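Local coordinates for protein sialyltransferase 0160 (Photobacterium damselae, PDB 4R84) that probably transfers sialic acid from CMP-sialic acid to glycan acceptors, as a GT-B glycosyltransferase with an additional N-terminal beta domain, at residues F83-T97 and Y107-T119. Sequence-based numbering, arbitrary orientation.
Sequences FVAPELKQDEKYCFT and YITNTTLTVVAPT
Val115 is wedged between Tyr94 of its own antiparallel hairpin and Phe83, Ala85 and Leu88, which lie over that face on strand 81-84 and the loop after it. Its CB lies 3.9 Å from Leu88 CD1; CG1, anti to the backbone N (chi1 173°), turns to Leu88 CD1 and the carbonyl of Pro86, while CG2 reaches Tyr94 CE1 and, in the plane of the Phe83 ring at its edge, Phe83 CZ, both at 3.7 Å. Ala85 CB touches both methyls. Two residue pairs along, Leu113 sets CD1 over a face of the Phe83 ring, a CH-pi contact 3.9 Å from the centroid. Tyr94 N to Leu113 O and Leu113 N to Tyr94 O, both 2.7 Å, join the backbones; Glu92 N to Val115 O is weak. On the other face, Thr97 OG1 donates to Asn110 OD1 (2.8 Å). A water links Asp91 OD1, salt-bridged to Arg196, to Ala117 N. Strand 81-84 pairs with strand 45-48 in a second sheet, consistent with the beta sandwich of a PKD-like domain. Strand 92-101 pairs next with strand 59-66, where Cys95 is disulfide-bonded to Cys66; strand 106-125 lies beside strand 31-41 and, after a break at Ala117 and Pro118, enters the Rossmann-type sheet between strands 149-154 and 197-204.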
loop_
_atom_site.group_PDB
_atom_site.type_symbol
_atom_site.label_atom_id
_atom_site.label_comp_id
_atom_site.label_asym_id
_atom_site.label_seq_id
_atom_site.Cartn_x
_atom_site.Cartn_y
_atom_site.Cartn_z
ATOM N N PHE A 83 -32.051 0.293 -15.839
ATOM C CA PHE A 83 -32.298 0.681 -14.462
ATOM C C PHE A 83 -31.392 1.874 -14.172
ATOM O O PHE A 83 -30.162 1.755 -14.247
ATOM C CB PHE A 83 -32.000 -0.494 -13.517
ATOM C CG PHE A 83 -32.050 -0.155 -12.047
ATOM C CD1 PHE A 83 -33.225 -0.301 -11.326
ATOM C CD2 PHE A 83 -30.900 0.255 -11.368
ATOM C CE1 PHE A 83 -33.261 -0.016 -9.965
ATOM C CE2 PHE A 83 -30.932 0.552 -10.012
ATOM C CZ PHE A 83 -32.109 0.408 -9.308
ATOM N N VAL A 84 -31.995 3.022 -13.867
ATOM C CA VAL A 84 -31.237 4.195 -13.439
ATOM C C VAL A 84 -31.319 4.320 -11.929
ATOM O O VAL A 84 -32.409 4.484 -11.380
ATOM C CB VAL A 84 -31.763 5.492 -14.066
ATOM C CG1 VAL A 84 -30.914 6.687 -13.611
ATOM C CG2 VAL A 84 -31.781 5.378 -15.583
ATOM N N ALA A 85 -30.179 4.199 -11.252
ATOM C CA ALA A 85 -30.160 4.242 -9.794
ATOM C C ALA A 85 -30.574 5.605 -9.258
ATOM O O ALA A 85 -29.963 6.620 -9.592
ATOM C CB ALA A 85 -28.766 3.873 -9.260
ATOM N N PRO A 86 -31.600 5.631 -8.400
ATOM C CA PRO A 86 -32.064 6.872 -7.776
ATOM C C PRO A 86 -31.110 7.368 -6.705
ATOM O O PRO A 86 -30.243 6.597 -6.248
ATOM C CB PRO A 86 -33.403 6.472 -7.148
ATOM C CG PRO A 86 -33.285 5.020 -6.915
ATOM C CD PRO A 86 -32.454 4.484 -8.045
ATOM N N GLU A 87 -31.280 8.624 -6.304
ATOM C CA GLU A 87 -30.550 9.183 -5.170
ATOM C C GLU A 87 -31.378 8.990 -3.907
ATOM O O GLU A 87 -32.506 9.470 -3.809
ATOM C CB GLU A 87 -30.215 10.663 -5.401
ATOM C CG GLU A 87 -29.173 10.845 -6.488
ATOM C CD GLU A 87 -29.082 12.263 -6.997
ATOM O OE1 GLU A 87 -30.123 12.862 -7.321
ATOM O OE2 GLU A 87 -27.961 12.777 -7.075
ATOM N N LEU A 88 -30.806 8.255 -2.955
ATOM C CA LEU A 88 -31.526 7.765 -1.791
ATOM C C LEU A 88 -30.922 8.301 -0.504
ATOM O O LEU A 88 -29.836 8.865 -0.518
ATOM C CB LEU A 88 -31.499 6.238 -1.775
ATOM C CG LEU A 88 -32.062 5.529 -3.000
ATOM C CD1 LEU A 88 -31.826 4.032 -2.879
ATOM C CD2 LEU A 88 -33.548 5.834 -3.171
ATOM N N LYS A 89 -31.614 8.074 0.609
ATOM C CA LYS A 89 -31.112 8.490 1.910
ATOM C C LYS A 89 -30.199 7.389 2.462
ATOM O O LYS A 89 -29.387 7.627 3.353
ATOM C CB LYS A 89 -32.277 8.715 2.870
ATOM C CG LYS A 89 -33.201 9.862 2.499
ATOM C CD LYS A 89 -34.225 10.105 3.600
ATOM C CE LYS A 89 -35.167 11.248 3.250
ATOM N NZ LYS A 89 -36.150 10.832 2.207
ATOM N N GLN A 90 -30.331 6.190 1.907
ATOM C CA GLN A 90 -29.517 5.038 2.319
ATOM C C GLN A 90 -29.558 3.998 1.214
ATOM O O GLN A 90 -30.414 4.051 0.335
ATOM C CB GLN A 90 -30.007 4.404 3.626
ATOM C CG GLN A 90 -31.400 3.804 3.529
ATOM C CD GLN A 90 -31.906 3.236 4.846
ATOM O OE1 GLN A 90 -31.208 3.257 5.856
ATOM N NE2 GLN A 90 -33.119 2.691 4.825
ATOM N N ASP A 91 -28.658 3.023 1.289
ATOM C CA ASP A 91 -28.620 1.941 0.321
ATOM C C ASP A 91 -29.938 1.187 0.271
ATOM O O ASP A 91 -30.669 1.134 1.251
ATOM C CB ASP A 91 -27.498 0.947 0.650
ATOM C CG ASP A 91 -26.106 1.546 0.488
ATOM O OD1 ASP A 91 -25.981 2.721 0.077
ATOM O OD2 ASP A 91 -25.121 0.814 0.751
ATOM N N GLU A 92 -30.284 0.685 -0.902
ATOM C CA GLU A 92 -31.523 -0.060 -1.030
ATOM C C GLU A 92 -31.389 -1.114 -2.106
ATOM O O GLU A 92 -30.802 -0.857 -3.161
ATOM C CB GLU A 92 -32.680 0.903 -1.338
ATOM C CG GLU A 92 -34.016 0.218 -1.415
ATOM C CD GLU A 92 -35.159 1.188 -1.628
ATOM O OE1 GLU A 92 -36.307 0.730 -1.799
ATOM O OE2 GLU A 92 -34.908 2.408 -1.603
ATOM N N LYS A 93 -31.956 -2.295 -1.873
ATOM C CA LYS A 93 -31.888 -3.323 -2.888
ATOM C C LYS A 93 -33.198 -3.427 -3.653
ATOM O O LYS A 93 -34.296 -3.218 -3.140
ATOM C CB LYS A 93 -31.465 -4.677 -2.287
ATOM C CG LYS A 93 -32.538 -5.523 -1.659
ATOM C CD LYS A 93 -31.912 -6.822 -1.113
ATOM C CE LYS A 93 -32.868 -7.553 -0.178
ATOM N NZ LYS A 93 -32.161 -8.628 0.545
ATOM N N TYR A 94 -33.024 -3.680 -4.936
ATOM C CA TYR A 94 -34.104 -3.781 -5.907
ATOM C C TYR A 94 -33.943 -5.122 -6.581
ATOM O O TYR A 94 -32.866 -5.418 -7.096
ATOM C CB TYR A 94 -34.015 -2.646 -6.920
ATOM C CG TYR A 94 -34.240 -1.276 -6.347
ATOM C CD1 TYR A 94 -33.244 -0.618 -5.653
ATOM C CD2 TYR A 94 -35.452 -0.620 -6.529
ATOM C CE1 TYR A 94 -33.452 0.620 -5.122
ATOM C CE2 TYR A 94 -35.668 0.629 -6.004
ATOM C CZ TYR A 94 -34.662 1.249 -5.306
ATOM O OH TYR A 94 -34.864 2.502 -4.780
ATOM N N CYS A 95 -35.004 -5.920 -6.590
ATOM C CA CYS A 95 -34.953 -7.286 -7.094
ATOM C C CYS A 95 -35.815 -7.407 -8.362
ATOM O O CYS A 95 -36.969 -6.971 -8.364
ATOM C CB CYS A 95 -35.506 -8.225 -6.041
ATOM S SG CYS A 95 -34.921 -7.787 -4.385
ATOM N N PHE A 96 -35.285 -7.991 -9.437
ATOM C CA PHE A 96 -36.051 -8.136 -10.697
ATOM C C PHE A 96 -35.981 -9.575 -11.184
ATOM O O PHE A 96 -34.943 -10.226 -11.069
ATOM C CB PHE A 96 -35.528 -7.184 -11.773
ATOM C CG PHE A 96 -35.545 -5.746 -11.350
ATOM C CD1 PHE A 96 -36.686 -4.978 -11.499
ATOM C CD2 PHE A 96 -34.431 -5.177 -10.747
ATOM C CE1 PHE A 96 -36.702 -3.644 -11.097
ATOM C CE2 PHE A 96 -34.445 -3.856 -10.347
ATOM C CZ PHE A 96 -35.580 -3.087 -10.519
ATOM N N THR A 97 -37.103 -10.082 -11.692
ATOM C CA THR A 97 -37.138 -11.437 -12.228
ATOM C C THR A 97 -37.627 -11.436 -13.675
ATOM O O THR A 97 -38.688 -10.871 -14.000
ATOM C CB THR A 97 -38.030 -12.354 -11.371
ATOM O OG1 THR A 97 -37.399 -12.581 -10.110
ATOM C CG2 THR A 97 -38.255 -13.697 -12.053
ATOM N N TYR A 107 -36.699 -20.103 -19.052
ATOM C CA TYR A 107 -35.550 -19.326 -18.629
ATOM C C TYR A 107 -36.003 -18.363 -17.560
ATOM O O TYR A 107 -36.929 -17.583 -17.757
ATOM C CB TYR A 107 -34.948 -18.567 -19.807
ATOM C CG TYR A 107 -34.418 -19.463 -20.891
ATOM C CD1 TYR A 107 -35.240 -19.887 -21.929
ATOM C CD2 TYR A 107 -33.099 -19.888 -20.880
ATOM C CE1 TYR A 107 -34.760 -20.714 -22.922
ATOM C CE2 TYR A 107 -32.610 -20.713 -21.863
ATOM C CZ TYR A 107 -33.444 -21.126 -22.883
ATOM O OH TYR A 107 -32.955 -21.945 -23.872
ATOM N N ILE A 108 -35.309 -18.396 -16.433
ATOM C CA ILE A 108 -35.549 -17.430 -15.383
ATOM C C ILE A 108 -34.236 -16.747 -15.042
ATOM O O ILE A 108 -33.202 -17.405 -14.922
ATOM C CB ILE A 108 -36.157 -18.083 -14.127
ATOM C CG1 ILE A 108 -37.554 -18.634 -14.431
ATOM C CG2 ILE A 108 -36.227 -17.077 -12.990
ATOM C CD1 ILE A 108 -38.199 -19.292 -13.239
ATOM N N THR A 109 -34.277 -15.422 -14.983
ATOM C CA THR A 109 -33.145 -14.637 -14.510
ATOM C C THR A 109 -33.566 -13.826 -13.296
ATOM O O THR A 109 -34.552 -13.078 -13.349
ATOM C CB THR A 109 -32.608 -13.675 -15.596
ATOM O OG1 THR A 109 -31.877 -14.412 -16.584
ATOM C CG2 THR A 109 -31.694 -12.604 -14.979
ATOM N N ASN A 110 -32.813 -13.965 -12.207
ATOM C CA ASN A 110 -33.054 -13.174 -11.018
ATOM C C ASN A 110 -31.874 -12.238 -10.785
ATOM O O ASN A 110 -30.756 -12.684 -10.614
ATOM C CB ASN A 110 -33.275 -14.069 -9.800
ATOM C CG ASN A 110 -34.414 -15.053 -9.995
ATOM O OD1 ASN A 110 -35.527 -14.669 -10.356
ATOM N ND2 ASN A 110 -34.135 -16.331 -9.768
ATOM N N THR A 111 -32.125 -10.938 -10.840
ATOM C CA THR A 111 -31.064 -9.974 -10.655
ATOM C C THR A 111 -31.365 -9.083 -9.467
ATOM O O THR A 111 -32.431 -8.493 -9.384
ATOM C CB THR A 111 -30.867 -9.112 -11.907
ATOM O OG1 THR A 111 -30.452 -9.944 -12.999
ATOM C CG2 THR A 111 -29.816 -8.033 -11.643
ATOM N N THR A 112 -30.418 -8.982 -8.546
ATOM C CA THR A 112 -30.593 -8.110 -7.399
ATOM C C THR A 112 -29.639 -6.944 -7.506
ATOM O O THR A 112 -28.430 -7.140 -7.545
ATOM C CB THR A 112 -30.343 -8.849 -6.097
ATOM O OG1 THR A 112 -31.214 -9.980 -6.050
ATOM C CG2 THR A 112 -30.596 -7.938 -4.906
ATOM N N LEU A 113 -30.192 -5.740 -7.591
ATOM C CA LEU A 113 -29.389 -4.539 -7.687
ATOM C C LEU A 113 -29.424 -3.796 -6.363
ATOM O O LEU A 113 -30.503 -3.505 -5.843
ATOM C CB LEU A 113 -29.908 -3.625 -8.805
ATOM C CG LEU A 113 -29.928 -4.289 -10.182
ATOM C CD1 LEU A 113 -30.444 -3.315 -11.272
ATOM C CD2 LEU A 113 -28.534 -4.854 -10.506
ATOM N N THR A 114 -28.256 -3.462 -5.824
ATOM C CA THR A 114 -28.208 -2.656 -4.622
ATOM C C THR A 114 -27.701 -1.259 -5.010
ATOM O O THR A 114 -26.626 -1.116 -5.588
ATOM C CB THR A 114 -27.298 -3.297 -3.531
ATOM O OG1 THR A 114 -27.802 -4.598 -3.192
ATOM C CG2 THR A 114 -27.301 -2.462 -2.270
ATOM N N VAL A 115 -28.507 -0.243 -4.738
ATOM C CA VAL A 115 -28.105 1.139 -5.006
ATOM C C VAL A 115 -27.222 1.617 -3.888
ATOM O O VAL A 115 -27.600 1.543 -2.715
ATOM C CB VAL A 115 -29.333 2.056 -5.155
ATOM C CG1 VAL A 115 -28.917 3.528 -5.251
ATOM C CG2 VAL A 115 -30.153 1.630 -6.366
ATOM N N VAL A 116 -26.027 2.064 -4.255
ATOM C CA VAL A 116 -25.017 2.440 -3.272
ATOM C C VAL A 116 -24.548 3.861 -3.483
ATOM O O VAL A 116 -24.648 4.416 -4.571
ATOM C CB VAL A 116 -23.796 1.490 -3.321
ATOM C CG1 VAL A 116 -24.263 0.065 -3.007
ATOM C CG2 VAL A 116 -23.118 1.550 -4.675
ATOM N N ALA A 117 -24.001 4.435 -2.419
ATOM C CA ALA A 117 -23.368 5.735 -2.515
ATOM C C ALA A 117 -22.111 5.625 -3.364
ATOM O O ALA A 117 -21.461 4.583 -3.393
ATOM C CB ALA A 117 -23.023 6.256 -1.121
ATOM N N PRO A 118 -21.740 6.710 -4.043
ATOM C CA PRO A 118 -20.435 6.678 -4.703
ATOM C C PRO A 118 -19.320 6.593 -3.662
ATOM O O PRO A 118 -19.534 6.975 -2.506
ATOM C CB PRO A 118 -20.373 8.010 -5.443
ATOM C CG PRO A 118 -21.297 8.916 -4.654
ATOM C CD PRO A 118 -22.426 8.001 -4.218
ATOM N N THR A 119 -18.162 6.107 -4.091
ATOM C CA THR A 119 -16.993 5.961 -3.214
ATOM C C THR A 119 -15.861 6.789 -3.771
ATOM O O THR A 119 -15.562 6.715 -4.983
ATOM C CB THR A 119 -16.553 4.484 -3.090
ATOM O OG1 THR A 119 -17.614 3.717 -2.511
ATOM C CG2 THR A 119 -15.293 4.355 -2.200
HETATM O O HOH W 1 -23.217 2.971 0.016
#